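Local structure of angiotensin-converting enzyme (Anopheles gambiae, 6S1Y) at residues P472-E477 against S599-S604; Q158-T163 against D479-A484; E269-D274 against G405-Y410. The protein is a zinc metallopeptidase of the angiotensin-converting enzyme family from the malaria mosquito, probably removing short C-terminal fragments from peptide substrates. All blocks are in the same frame, centred on the assembly; numbering follows the deposited sequence.

Overall arrangement
Contacts 1 and 2 adjoin and share a polar junction; contact 3 lies apart, its centre about 41 and 38 Å from theirs. Contact 2 is buried: it sets the end of helix 149-163 against the loop before helix 486-489. Contact 1 lies at the surface and joins the stretch just ahead of that loop to the C-terminal end of the modelled chain. Arg475 of contact 1 reaches Asp481 and Asn161 of contact 2. Contact 3, partly buried, packs two loops against each other. The chemistry differs accordingly: backbone bonds in contact 1, an indole bond and methyl-ring packing in contact 2, aliphatic packing and a water in contact 3.

Contact 1 (P472-E477 against S599-S604)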
ATOM      1  N   PRO A 472     -10.931  14.153  15.210  1.00 38.62           N
ATOM      2  CA  PRO A 472     -11.056  14.527  16.621  1.00 38.14           C
ATOM      3  C   PRO A 472     -11.687  15.893  16.855  1.00 40.10           C
ATOM      4  O   PRO A 472     -11.977  16.236  18.009  1.00 40.13           O
ATOM      5  CB  PRO A 472      -9.597  14.532  17.080  1.00 39.49           C
ATOM      6  CG  PRO A 472      -8.886  15.063  15.853  1.00 38.62           C
ATOM      7  CD  PRO A 472      -9.572  14.397  14.695  1.00 38.69           C
ATOM      8  N   VAL A 473     -11.846  16.707  15.815  1.00 40.04           N
ATOM      9  CA  VAL A 473     -12.440  18.033  15.908  1.00 40.39           C
ATOM     10  C   VAL A 473     -13.387  18.175  14.725  1.00 42.57           C
ATOM     11  O   VAL A 473     -13.307  17.429  13.746  1.00 41.86           O
ATOM     12  CB  VAL A 473     -11.397  19.164  15.867  1.00 41.91           C
ATOM     13  CG1 VAL A 473     -10.448  19.094  17.066  1.00 41.55           C
ATOM     14  CG2 VAL A 473     -10.635  19.101  14.544  1.00 40.40           C
ATOM     15  N   VAL A 474     -14.249  19.184  14.794  1.00 41.84           N
ATOM     16  CA  VAL A 474     -15.149  19.464  13.690  1.00 43.25           C
ATOM     17  C   VAL A 474     -14.356  19.985  12.502  1.00 42.18           C
ATOM     18  O   VAL A 474     -13.519  20.879  12.652  1.00 43.56           O
ATOM     19  CB  VAL A 474     -16.223  20.470  14.133  1.00 49.69           C
ATOM     20  CG1 VAL A 474     -17.081  20.902  12.957  1.00 47.59           C
ATOM     21  CG2 VAL A 474     -17.082  19.857  15.237  1.00 47.96           C
ATOM     22  N   ARG A 475     -14.602  19.412  11.324  1.00 41.68           N
ATOM     23  CA  ARG A 475     -14.060  19.899  10.058  1.00 43.69           C
ATOM     24  C   ARG A 475     -15.172  20.561   9.239  1.00 45.49           C
ATOM     25  O   ARG A 475     -16.364  20.338   9.480  1.00 46.90           O
ATOM     26  CB  ARG A 475     -13.415  18.760   9.241  1.00 40.57           C
ATOM     27  CG  ARG A 475     -12.404  17.881  10.020  1.00 42.43           C
ATOM     28  CD  ARG A 475     -11.187  18.646  10.517  1.00 39.42           C
ATOM     29  NE  ARG A 475     -10.205  18.882   9.469  1.00 39.33           N
ATOM     30  CZ  ARG A 475      -9.205  19.743   9.569  1.00 41.11           C
ATOM     31  NH1 ARG A 475      -9.085  20.483  10.666  1.00 42.19           N
ATOM     32  NH2 ARG A 475      -8.337  19.882   8.569  1.00 39.06           N
ATOM     33  N   THR A 476     -14.771  21.356   8.243  1.00 44.61           N
ATOM     34  CA  THR A 476     -15.708  22.053   7.367  1.00 46.30           C
ATOM     35  C   THR A 476     -15.223  21.947   5.925  1.00 47.11           C
ATOM     36  O   THR A 476     -14.147  21.391   5.650  1.00 47.00           O
ATOM     37  CB  THR A 476     -15.859  23.535   7.757  1.00 45.68           C
ATOM     38  OG1 THR A 476     -14.645  24.236   7.447  1.00 49.01           O
ATOM     39  CG2 THR A 476     -16.181  23.676   9.251  1.00 43.59           C
ATOM     40  N   GLU A 477     -16.001  22.514   4.992  1.00 45.41           N
ATOM     41  CA  GLU A 477     -15.547  22.573   3.609  1.00 44.96           C
ATOM     42  C   GLU A 477     -14.406  23.564   3.412  1.00 46.31           C
ATOM     43  O   GLU A 477     -13.780  23.547   2.352  1.00 46.60           O
ATOM     44  CB  GLU A 477     -16.688  22.920   2.678  1.00 43.68           C
ATOM     45  CG  GLU A 477     -17.665  21.759   2.478  1.00 49.19           C
ATOM     46  CD  GLU A 477     -17.001  20.549   1.837  1.00 48.02           C
ATOM     47  OE1 GLU A 477     -15.888  20.699   1.271  1.00 48.14           O
ATOM     48  OE2 GLU A 477     -17.574  19.451   1.906  1.00 47.43           O
ATOM     49  N   SER A 599     -21.118   9.919  11.648  1.00 39.36           N
ATOM     50  CA  SER A 599     -20.333  10.992  12.244  1.00 39.81           C
ATOM     51  C   SER A 599     -20.988  12.353  12.026  1.00 40.35           C
ATOM     52  O   SER A 599     -21.544  12.631  10.967  1.00 38.54           O
ATOM     53  CB  SER A 599     -18.927  11.014  11.657  1.00 39.33           C
ATOM     54  OG  SER A 599     -18.181  12.064  12.248  1.00 38.05           O
ATOM     55  N   GLN A 600     -20.871  13.217  13.028  1.00 40.80           N
ATOM     56  CA  GLN A 600     -21.292  14.608  12.935  1.00 42.31           C
ATOM     57  C   GLN A 600     -20.098  15.554  12.891  1.00 43.66           C
ATOM     58  O   GLN A 600     -20.246  16.749  13.145  1.00 46.48           O
ATOM     59  CB  GLN A 600     -22.193  14.964  14.119  1.00 43.69           C
ATOM     60  CG  GLN A 600     -23.492  14.157  14.168  1.00 45.08           C
ATOM     61  CD  GLN A 600     -24.262  14.361  15.467  1.00 48.03           C
ATOM     62  OE1 GLN A 600     -23.678  14.588  16.533  1.00 53.46           O
ATOM     63  NE2 GLN A 600     -25.570  14.257  15.386  1.00 47.63           N
ATOM     64  N   LYS A 601     -18.916  15.047  12.566  1.00 43.03           N
ATOM     65  CA  LYS A 601     -17.703  15.831  12.680  1.00 42.55           C
ATOM     66  C   LYS A 601     -17.314  16.576  11.407  1.00 44.67           C
ATOM     67  O   LYS A 601     -16.191  17.088  11.333  1.00 48.86           O
ATOM     68  CB  LYS A 601     -16.559  14.927  13.117  1.00 40.87           C
ATOM     69  CG  LYS A 601     -16.589  14.571  14.595  1.00 40.57           C
ATOM     70  CD  LYS A 601     -16.316  15.799  15.443  1.00 41.95           C
ATOM     71  CE  LYS A 601     -16.090  15.457  16.902  1.00 43.67           C
ATOM     72  NZ  LYS A 601     -17.209  14.620  17.405  1.00 47.25           N
ATOM     73  N   CYS A 602     -18.187  16.652  10.406  1.00 44.18           N
ATOM     74  CA  CYS A 602     -17.932  17.461   9.214  1.00 49.13           C
ATOM     75  C   CYS A 602     -19.210  18.186   8.822  1.00 50.11           C
ATOM     76  O   CYS A 602     -20.234  17.544   8.580  1.00 51.16           O
ATOM     77  CB  CYS A 602     -17.424  16.612   8.038  1.00 47.85           C
ATOM     78  SG  CYS A 602     -16.738  17.610   6.637  1.00 50.91           S
ATOM     79  N   VAL A 603     -19.115  19.513   8.707  1.00 53.76           N
ATOM     80  CA  VAL A 603     -20.255  20.428   8.615  1.00 59.25           C
ATOM     81  C   VAL A 603     -20.237  21.129   7.263  1.00 59.89           C
ATOM     82  O   VAL A 603     -19.201  21.667   6.854  1.00 57.76           O
ATOM     83  CB  VAL A 603     -20.198  21.473   9.747  1.00 58.26           C
ATOM     84  CG1 VAL A 603     -21.279  22.532   9.574  1.00 65.08           C
ATOM     85  CG2 VAL A 603     -20.319  20.796  11.091  1.00 55.54           C
ATOM     86  N   SER A 604     -21.378  21.131   6.583  1.00 66.11           N
ATOM     87  CA  SER A 604     -21.565  21.884   5.331  1.00 68.92           C
ATOM     88  C   SER A 604     -22.589  23.005   5.542  1.00 69.97           C
ATOM     89  O   SER A 604     -22.643  23.976   4.772  1.00 76.48           O
ATOM     90  CB  SER A 604     -22.029  20.969   4.194  1.00 67.54           C
ATOM     91  OG  SER A 604     -20.955  20.186   3.688  1.00 66.94           O
TER
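Arg475 and Cys602 form a parallel bridge between two very short strands, a rare element in this largely helical protein. Arg475 N donates to Lys601 O at 2.8 Å, and the bond is almost straight (177° at the hydrogen). Arg475 O in turn accepts from Val603 N at 3.0 Å, so Arg475 uses both of its backbone polar groups on segment 599-604. The same oxygen takes a CA-H contact from Cys602 CA at 3.3 Å.

Side chains pack alongside the paired backbones. Val474 CG1 meets Val603 CG2 at 3.7 Å. CG1 lies anti to the backbone N (chi1 173°), which directs this branch to the valine. The other branch, CG2, is 4.1 Å from Lys601 CD, and the two side chains cross nearly at right angles. Glu477 CG passes Ser604 OG at 3.8 Å.

The polar ends of Arg475 and Glu477 find their partners beyond the two segments. The guanidinium of Arg475 turns away through bends at chi2 and chi3 to a salt bridge with Asp481 and a hydrogen bond to Asn161. The Glu477 carboxylate receives the backbone N-H groups of Asn456 and Cys457. Cys602 SG is bonded to Cys457. Backbone pairing and a disulfide to helix 455-467 thus fix the C-terminal end of the modelled chain, while the buried arginine charge is probably balanced by Asp481.

Contact 2 (Q158-T163 against D479-A484); sequences QWYNAT and DFDPPA
Trp159 and Ala484 make the direct hydrogen bond of this contact. Indole NE1 donates to Ala484 O at 3.0 Å. The oxygen lies in the ring plane at the indole edge, and the N-H comes in the carbonyl plane, on a lone pair. A chi1 of 174° swings the indole away from its own backbone nitrogen and carries it to this carbonyl. Ala484 O also accepts from Trp253 NE1, so two indoles grip one buried oxygen. Within the helix, the Thr163 hydroxyl donates to Trp159 O at 3.0 Å, from above the carbonyl plane. Trp159 O also accepts from Thr163 N, so both groups fasten the last helical turn.

A water adds a second polar link. It donates to Tyr160 O and to Asp481 OD1, and it accepts from Phe480 N at 3.0 Å. The other carboxylate oxygen, Asp481 OD2, accepts from Trp460 NE1.

Apolar packing centres on Ala484 CB. The methyl sits over one face of the Tyr160 ring, 3.9 Å from its centroid, a CH-pi contact.

Polar atoms also pack against carbon. The carboxylate of Asp481 takes the edge of the Tyr160 ring, with OD1 3.6 Å from CD2 and the two planes 84° apart. Thr163 OG1 lies 3.2 Å from Ala484 CB. Thr163 O meets Pro483 CB at 3.5 Å.

The Trp159 side chain is about 11 Å from the bound gamma-linked diglutamate, near the ligand pocket but not part of it. The arrangement is a helix end packed against a short 3-10 turn, 482-484, inside the mainly helical fold of the angiotensin-converting enzyme family.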
ATOM      1  N   GLN A 158      -2.565  19.861  13.434  1.00 40.10           N
ATOM      2  CA  GLN A 158      -1.402  20.415  12.745  1.00 40.33           C
ATOM      3  C   GLN A 158      -1.163  19.720  11.414  1.00 40.68           C
ATOM      4  O   GLN A 158      -0.997  20.372  10.375  1.00 40.81           O
ATOM      5  CB  GLN A 158      -0.168  20.278  13.628  1.00 43.01           C
ATOM      6  CG  GLN A 158      -0.185  21.193  14.837  1.00 45.28           C
ATOM      7  CD  GLN A 158       0.132  22.620  14.479  1.00 50.70           C
ATOM      8  OE1 GLN A 158       1.051  22.894  13.685  1.00 52.32           O
ATOM      9  NE2 GLN A 158      -0.611  23.547  15.061  1.00 49.26           N
ATOM     10  N   TRP A 159      -1.138  18.387  11.425  1.00 39.13           N
ATOM     11  CA  TRP A 159      -0.796  17.650  10.216  1.00 38.58           C
ATOM     12  C   TRP A 159      -1.781  17.945   9.091  1.00 39.93           C
ATOM     13  O   TRP A 159      -1.379  18.285   7.970  1.00 41.22           O
ATOM     14  CB  TRP A 159      -0.753  16.142  10.493  1.00 37.14           C
ATOM     15  CG  TRP A 159      -0.540  15.374   9.217  1.00 39.92           C
ATOM     16  CD1 TRP A 159      -1.475  14.689   8.495  1.00 39.64           C
ATOM     17  CD2 TRP A 159       0.690  15.262   8.480  1.00 40.25           C
ATOM     18  NE1 TRP A 159      -0.909  14.156   7.357  1.00 38.15           N
ATOM     19  CE2 TRP A 159       0.420  14.484   7.335  1.00 39.27           C
ATOM     20  CE3 TRP A 159       1.995  15.735   8.690  1.00 40.24           C
ATOM     21  CZ2 TRP A 159       1.404  14.170   6.404  1.00 40.77           C
ATOM     22  CZ3 TRP A 159       2.964  15.429   7.769  1.00 40.52           C
ATOM     23  CH2 TRP A 159       2.664  14.661   6.630  1.00 42.79           C
ATOM     24  N   TYR A 160      -3.079  17.791   9.367  1.00 39.43           N
ATOM     25  CA  TYR A 160      -4.103  17.932   8.340  1.00 38.64           C
ATOM     26  C   TYR A 160      -4.226  19.380   7.874  1.00 38.59           C
ATOM     27  O   TYR A 160      -4.459  19.633   6.691  1.00 38.94           O
ATOM     28  CB  TYR A 160      -5.450  17.409   8.875  1.00 36.73           C
ATOM     29  CG  TYR A 160      -5.627  15.905   8.796  1.00 36.87           C
ATOM     30  CD1 TYR A 160      -5.033  15.044   9.751  1.00 38.81           C
ATOM     31  CD2 TYR A 160      -6.327  15.328   7.749  1.00 36.57           C
ATOM     32  CE1 TYR A 160      -5.152  13.645   9.649  1.00 36.13           C
ATOM     33  CE2 TYR A 160      -6.456  13.929   7.641  1.00 37.28           C
ATOM     34  CZ  TYR A 160      -5.889  13.106   8.596  1.00 35.78           C
ATOM     35  OH  TYR A 160      -6.062  11.759   8.473  1.00 35.48           O
ATOM     36  N   ASN A 161      -4.080  20.350   8.781  1.00 39.52           N
ATOM     37  CA  ASN A 161      -4.154  21.746   8.353  1.00 39.95           C
ATOM     38  C   ASN A 161      -2.996  22.094   7.410  1.00 40.13           C
ATOM     39  O   ASN A 161      -3.147  22.946   6.537  1.00 40.83           O
ATOM     40  CB  ASN A 161      -4.175  22.696   9.566  1.00 40.94           C
ATOM     41  CG  ASN A 161      -5.593  22.872  10.168  1.00 45.73           C
ATOM     42  OD1 ASN A 161      -6.424  21.940  10.143  1.00 46.90           O
ATOM     43  ND2 ASN A 161      -5.874  24.062  10.715  1.00 52.26           N
ATOM     44  N   ALA A 162      -1.857  21.421   7.537  1.00 40.59           N
ATOM     45  CA  ALA A 162      -0.682  21.738   6.742  1.00 40.90           C
ATOM     46  C   ALA A 162      -0.601  20.967   5.427  1.00 42.76           C
ATOM     47  O   ALA A 162      -0.034  21.493   4.453  1.00 42.93           O
ATOM     48  CB  ALA A 162       0.586  21.461   7.564  1.00 42.35           C
ATOM     49  N   THR A 163      -1.139  19.747   5.352  1.00 39.81           N
ATOM     50  CA  THR A 163      -0.962  18.928   4.164  1.00 40.88           C
ATOM     51  C   THR A 163      -2.238  18.779   3.351  1.00 41.15           C
ATOM     52  O   THR A 163      -2.191  18.175   2.272  1.00 41.18           O
ATOM     53  CB  THR A 163      -0.413  17.526   4.521  1.00 41.27           C
ATOM     54  OG1 THR A 163      -1.324  16.813   5.382  1.00 39.46           O
ATOM     55  CG2 THR A 163       0.933  17.652   5.199  1.00 40.20           C
ATOM     56  N   ASP A 479     -11.759  23.245   5.248  1.00 46.64           N
ATOM     57  CA  ASP A 479     -10.721  22.232   5.288  1.00 45.25           C
ATOM     58  C   ASP A 479     -10.795  21.404   4.012  1.00 44.25           C
ATOM     59  O   ASP A 479     -11.817  21.393   3.320  1.00 45.00           O
ATOM     60  CB  ASP A 479     -10.880  21.329   6.507  1.00 44.39           C
ATOM     61  CG  ASP A 479     -10.992  22.118   7.796  1.00 46.08           C
ATOM     62  OD1 ASP A 479     -10.104  22.957   8.059  1.00 47.98           O
ATOM     63  OD2 ASP A 479     -11.987  21.918   8.539  1.00 44.98           O
ATOM     64  N   PHE A 480      -9.687  20.735   3.682  1.00 41.52           N
ATOM     65  CA  PHE A 480      -9.718  19.797   2.552  1.00 41.84           C
ATOM     66  C   PHE A 480      -8.694  18.686   2.838  1.00 40.57           C
ATOM     67  O   PHE A 480      -7.512  18.803   2.511  1.00 41.64           O
ATOM     68  CB  PHE A 480      -9.441  20.494   1.232  1.00 41.82           C
ATOM     69  CG  PHE A 480      -9.336  19.543   0.074  1.00 40.84           C
ATOM     70  CD1 PHE A 480     -10.364  18.692  -0.219  1.00 39.93           C
ATOM     71  CD2 PHE A 480      -8.206  19.493  -0.695  1.00 39.51           C
ATOM     72  CE1 PHE A 480     -10.270  17.803  -1.264  1.00 41.71           C
ATOM     73  CE2 PHE A 480      -8.111  18.613  -1.751  1.00 41.64           C
ATOM     74  CZ  PHE A 480      -9.144  17.765  -2.036  1.00 40.27           C
ATOM     75  N   ASP A 481      -9.177  17.608   3.421  1.00 38.58           N
ATOM     76  CA  ASP A 481      -8.323  16.684   4.146  1.00 39.68           C
ATOM     77  C   ASP A 481      -7.755  15.495   3.372  1.00 38.84           C
ATOM     78  O   ASP A 481      -6.749  14.924   3.804  1.00 37.85           O
ATOM     79  CB  ASP A 481      -9.112  16.192   5.369  1.00 38.63           C
ATOM     80  CG  ASP A 481      -9.314  17.290   6.402  1.00 40.57           C
ATOM     81  OD1 ASP A 481      -8.326  18.037   6.615  1.00 39.41           O
ATOM     82  OD2 ASP A 481     -10.434  17.409   6.989  1.00 38.50           O
ATOM     83  N   PRO A 482      -8.318  15.110   2.233  1.00 40.00           N
ATOM     84  CA  PRO A 482      -7.792  13.928   1.494  1.00 39.97           C
ATOM     85  C   PRO A 482      -6.306  14.001   1.188  1.00 38.80           C
ATOM     86  O   PRO A 482      -5.614  12.972   1.256  1.00 38.82           O
ATOM     87  CB  PRO A 482      -8.628  13.930   0.204  1.00 37.90           C
ATOM     88  CG  PRO A 482      -9.945  14.484   0.693  1.00 38.99           C
ATOM     89  CD  PRO A 482      -9.584  15.589   1.640  1.00 38.47           C
ATOM     90  N   PRO A 483      -5.761  15.165   0.824  1.00 39.12           N
ATOM     91  CA  PRO A 483      -4.329  15.200   0.447  1.00 40.02           C
ATOM     92  C   PRO A 483      -3.372  14.974   1.616  1.00 39.41           C
ATOM     93  O   PRO A 483      -2.171  14.808   1.381  1.00 38.05           O
ATOM     94  CB  PRO A 483      -4.142  16.606  -0.155  1.00 38.89           C
ATOM     95  CG  PRO A 483      -5.534  17.047  -0.514  1.00 42.10           C
ATOM     96  CD  PRO A 483      -6.426  16.447   0.550  1.00 40.12           C
ATOM     97  N   ALA A 484      -3.869  14.982   2.857  1.00 39.74           N
ATOM     98  CA  ALA A 484      -3.074  14.637   4.025  1.00 39.02           C
ATOM     99  C   ALA A 484      -2.593  13.192   4.008  1.00 37.67           C
ATOM    100  O   ALA A 484      -1.876  12.776   4.916  1.00 39.97           O
ATOM    101  CB  ALA A 484      -3.884  14.883   5.299  1.00 38.23           C
TER
HETATM  102  O   HOH W   1      -7.267  20.456   5.429  1.00 38.82           O

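Contact 3 (E269-D274 against G405-Y410)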
ATOM      1  N   GLU A 269      -1.749  -9.581  30.338  1.00 41.83           N
ATOM      2  CA  GLU A 269      -0.728 -10.241  31.141  1.00 44.07           C
ATOM      3  C   GLU A 269      -0.390 -11.630  30.615  1.00 44.16           C
ATOM      4  O   GLU A 269       0.234 -12.411  31.327  1.00 42.94           O
ATOM      5  CB  GLU A 269      -1.163 -10.291  32.602  1.00 42.99           C
ATOM      6  CG  GLU A 269      -1.333  -8.896  33.221  1.00 46.23           C
ATOM      7  CD  GLU A 269      -0.220  -7.916  32.795  1.00 51.72           C
ATOM      8  OE1 GLU A 269       0.963  -8.277  32.926  1.00 51.27           O
ATOM      9  OE2 GLU A 269      -0.537  -6.794  32.298  1.00 55.21           O
ATOM     10  N   LYS A 270      -0.790 -11.952  29.383  1.00 43.27           N
ATOM     11  CA  LYS A 270      -0.295 -13.128  28.682  1.00 41.85           C
ATOM     12  C   LYS A 270       0.642 -12.675  27.567  1.00 45.23           C
ATOM     13  O   LYS A 270       0.658 -11.500  27.189  1.00 44.94           O
ATOM     14  CB  LYS A 270      -1.431 -13.962  28.112  1.00 41.00           C
ATOM     15  CG  LYS A 270      -2.278 -14.637  29.182  1.00 42.30           C
ATOM     16  CD  LYS A 270      -1.784 -16.035  29.479  1.00 42.38           C
ATOM     17  CE  LYS A 270      -2.499 -16.635  30.658  1.00 41.74           C
ATOM     18  NZ  LYS A 270      -3.522 -17.625  30.247  1.00 42.66           N
ATOM     19  N   LYS A 271       1.441 -13.612  27.060  1.00 43.75           N
ATOM     20  CA  LYS A 271       2.462 -13.276  26.086  1.00 45.35           C
ATOM     21  C   LYS A 271       1.895 -12.388  24.989  1.00 46.00           C
ATOM     22  O   LYS A 271       0.832 -12.659  24.425  1.00 44.74           O
ATOM     23  CB  LYS A 271       3.056 -14.546  25.473  1.00 48.84           C
ATOM     24  CG  LYS A 271       4.268 -14.279  24.635  1.00 50.10           C
ATOM     25  CD  LYS A 271       5.464 -14.011  25.528  1.00 55.33           C
ATOM     26  CE  LYS A 271       6.662 -13.531  24.725  1.00 55.91           C
ATOM     27  NZ  LYS A 271       7.800 -13.241  25.607  1.00 58.72           N
ATOM     28  N   LEU A 272       2.626 -11.320  24.698  1.00 46.13           N
ATOM     29  CA  LEU A 272       2.345 -10.394  23.613  1.00 46.17           C
ATOM     30  C   LEU A 272       3.414 -10.540  22.526  1.00 47.72           C
ATOM     31  O   LEU A 272       4.476 -11.131  22.737  1.00 48.24           O
ATOM     32  CB  LEU A 272       2.300  -8.962  24.149  1.00 43.79           C
ATOM     33  CG  LEU A 272       1.272  -8.768  25.263  1.00 44.49           C
ATOM     34  CD1 LEU A 272       1.242  -7.329  25.726  1.00 46.80           C
ATOM     35  CD2 LEU A 272      -0.129  -9.171  24.814  1.00 43.56           C
ATOM     36  N   LEU A 273       3.118 -10.007  21.351  1.00 46.65           N
ATOM     37  CA  LEU A 273       3.897 -10.305  20.157  1.00 47.79           C
ATOM     38  C   LEU A 273       4.459  -9.057  19.482  1.00 49.01           C
ATOM     39  O   LEU A 273       4.531  -9.011  18.252  1.00 51.60           O
ATOM     40  CB  LEU A 273       3.043 -11.092  19.163  1.00 48.86           C
ATOM     41  CG  LEU A 273       2.583 -12.452  19.676  1.00 49.74           C
ATOM     42  CD1 LEU A 273       1.414 -12.907  18.822  1.00 50.51           C
ATOM     43  CD2 LEU A 273       3.711 -13.459  19.644  1.00 53.31           C
ATOM     44  N   ASP A 274       4.829  -8.041  20.255  1.00 47.48           N
ATOM     45  CA  ASP A 274       5.607  -6.919  19.739  1.00 50.55           C
ATOM     46  C   ASP A 274       7.085  -7.167  20.070  1.00 50.76           C
ATOM     47  O   ASP A 274       7.483  -7.142  21.239  1.00 48.30           O
ATOM     48  CB  ASP A 274       5.139  -5.588  20.320  1.00 49.78           C
ATOM     49  CG  ASP A 274       5.813  -4.396  19.654  1.00 51.41           C
ATOM     50  OD1 ASP A 274       6.709  -4.623  18.807  1.00 49.20           O
ATOM     51  OD2 ASP A 274       5.438  -3.236  19.969  1.00 52.99           O
ATOM     52  N   GLY A 405      14.904 -15.797  16.943  1.00 51.42           N
ATOM     53  CA  GLY A 405      15.316 -15.326  18.239  1.00 49.69           C
ATOM     54  C   GLY A 405      14.694 -14.032  18.694  1.00 51.76           C
ATOM     55  O   GLY A 405      15.155 -13.469  19.695  1.00 51.36           O
ATOM     56  N   LEU A 406      13.659 -13.538  18.007  1.00 50.69           N
ATOM     57  CA  LEU A 406      13.063 -12.271  18.394  1.00 50.61           C
ATOM     58  C   LEU A 406      11.963 -12.431  19.422  1.00 52.67           C
ATOM     59  O   LEU A 406      11.510 -11.433  19.986  1.00 54.76           O
ATOM     60  CB  LEU A 406      12.499 -11.545  17.185  1.00 49.30           C
ATOM     61  CG  LEU A 406      13.544 -10.842  16.340  1.00 51.05           C
ATOM     62  CD1 LEU A 406      12.963 -10.440  15.012  1.00 53.03           C
ATOM     63  CD2 LEU A 406      14.115  -9.632  17.058  1.00 53.18           C
ATOM     64  N   LEU A 407      11.530 -13.659  19.678  1.00 53.25           N
ATOM     65  CA  LEU A 407      10.472 -13.945  20.639  1.00 55.75           C
ATOM     66  C   LEU A 407      10.988 -15.010  21.590  1.00 57.70           C
ATOM     67  O   LEU A 407      11.353 -16.107  21.160  1.00 57.09           O
ATOM     68  CB  LEU A 407       9.206 -14.400  19.917  1.00 54.50           C
ATOM     69  CG  LEU A 407       7.895 -14.454  20.698  1.00 55.95           C
ATOM     70  CD1 LEU A 407       7.514 -13.107  21.261  1.00 52.02           C
ATOM     71  CD2 LEU A 407       6.816 -14.995  19.765  1.00 55.30           C
ATOM     72  N   LYS A 408      11.066 -14.674  22.873  1.00 61.59           N
ATOM     73  CA  LYS A 408      11.490 -15.642  23.874  1.00 61.54           C
ATOM     74  C   LYS A 408      10.419 -16.714  24.041  1.00 62.85           C
ATOM     75  O   LYS A 408       9.236 -16.503  23.753  1.00 62.54           O
ATOM     76  CB  LYS A 408      11.759 -14.946  25.208  1.00 66.25           C
ATOM     77  CG  LYS A 408      12.764 -13.789  25.117  1.00 68.33           C
ATOM     78  CD  LYS A 408      14.138 -14.282  24.676  1.00 69.52           C
ATOM     79  CE  LYS A 408      14.739 -13.389  23.589  1.00 70.17           C
ATOM     80  NZ  LYS A 408      15.917 -14.033  22.903  1.00 69.26           N
ATOM     81  N   ASP A 409      10.841 -17.882  24.510  1.00 64.64           N
ATOM     82  CA  ASP A 409       9.896 -18.978  24.629  1.00 65.20           C
ATOM     83  C   ASP A 409       8.875 -18.669  25.722  1.00 62.79           C
ATOM     84  O   ASP A 409       9.106 -17.858  26.621  1.00 61.13           O
ATOM     85  CB  ASP A 409      10.612 -20.295  24.921  1.00 68.29           C
ATOM     86  CG  ASP A 409       9.899 -21.488  24.295  1.00 73.13           C
ATOM     87  OD1 ASP A 409       8.705 -21.354  23.944  1.00 71.54           O
ATOM     88  OD2 ASP A 409      10.530 -22.558  24.143  1.00 79.83           O
ATOM     89  N   TYR A 410       7.726 -19.323  25.624  1.00 61.50           N
ATOM     90  CA  TYR A 410       6.622 -19.054  26.530  1.00 61.85           C
ATOM     91  C   TYR A 410       5.658 -20.228  26.451  1.00 62.44           C
ATOM     92  O   TYR A 410       5.621 -20.954  25.453  1.00 63.43           O
ATOM     93  CB  TYR A 410       5.908 -17.750  26.151  1.00 61.22           C
ATOM     94  CG  TYR A 410       5.349 -17.841  24.754  1.00 60.39           C
ATOM     95  CD1 TYR A 410       6.116 -17.472  23.653  1.00 61.51           C
ATOM     96  CD2 TYR A 410       4.084 -18.362  24.528  1.00 58.29           C
ATOM     97  CE1 TYR A 410       5.626 -17.590  22.359  1.00 60.15           C
ATOM     98  CE2 TYR A 410       3.580 -18.481  23.239  1.00 61.60           C
ATOM     99  CZ  TYR A 410       4.356 -18.090  22.156  1.00 62.08           C
ATOM    100  OH  TYR A 410       3.846 -18.217  20.878  1.00 63.39           O
TER
HETATM  101  O   HOH W   2      10.134 -12.188  23.940  1.00 59.05           O
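Lys271 lays its aliphatic chain across the ring of Tyr410. CG stands over one face, 3.9 Å from the centroid and 19° off the ring normal, a CH-pi contact. The chain sets out pointing away from the lysine's backbone nitrogen (chi1 -170°) and then bends at chi2, which brings it over the ring. CD continues past the ring to Tyr410 CB at 3.8 Å. The lysine chain lies roughly perpendicular to the tyrosine side chain. Farther out, Lys271 CE meets Leu407 CD1 at 3.6 Å, and these two side chains run antiparallel alongside one another. The other methyl of Leu407, CD2, presses against Leu273 CD2 at 3.5 Å, tighter than ordinary van der Waals contact.

No direct hydrogen bond joins the two segments. A water does so instead: it accepts from Lys271 NZ at 3.1 Å and from Lys408 N at 2.9 Å. The ammonium group therefore reaches the other backbone through a single water.

Both segments are irregular loops. Segment 405-410 links helix 398-403 to helix 414-429, and segment 269-274 leads into helix 276-281. Gly405 closes helix 398-403 with a Schellman motif, its positive phi turning the chain out of the last turn.

Tyr410 N donates to Asp409 OD1 at 2.8 Å, which holds the tyrosine backbone. The bond is bent and meets the carboxylate on its anti side, tilted out of the plane. The tyrosine also packs on Pro398 and Val416. Lys271 O accepts from Asn419 ND2 on helix 414-429. Leu407 rests on Leu401, and Leu273 packs on Pro398 and Gln420.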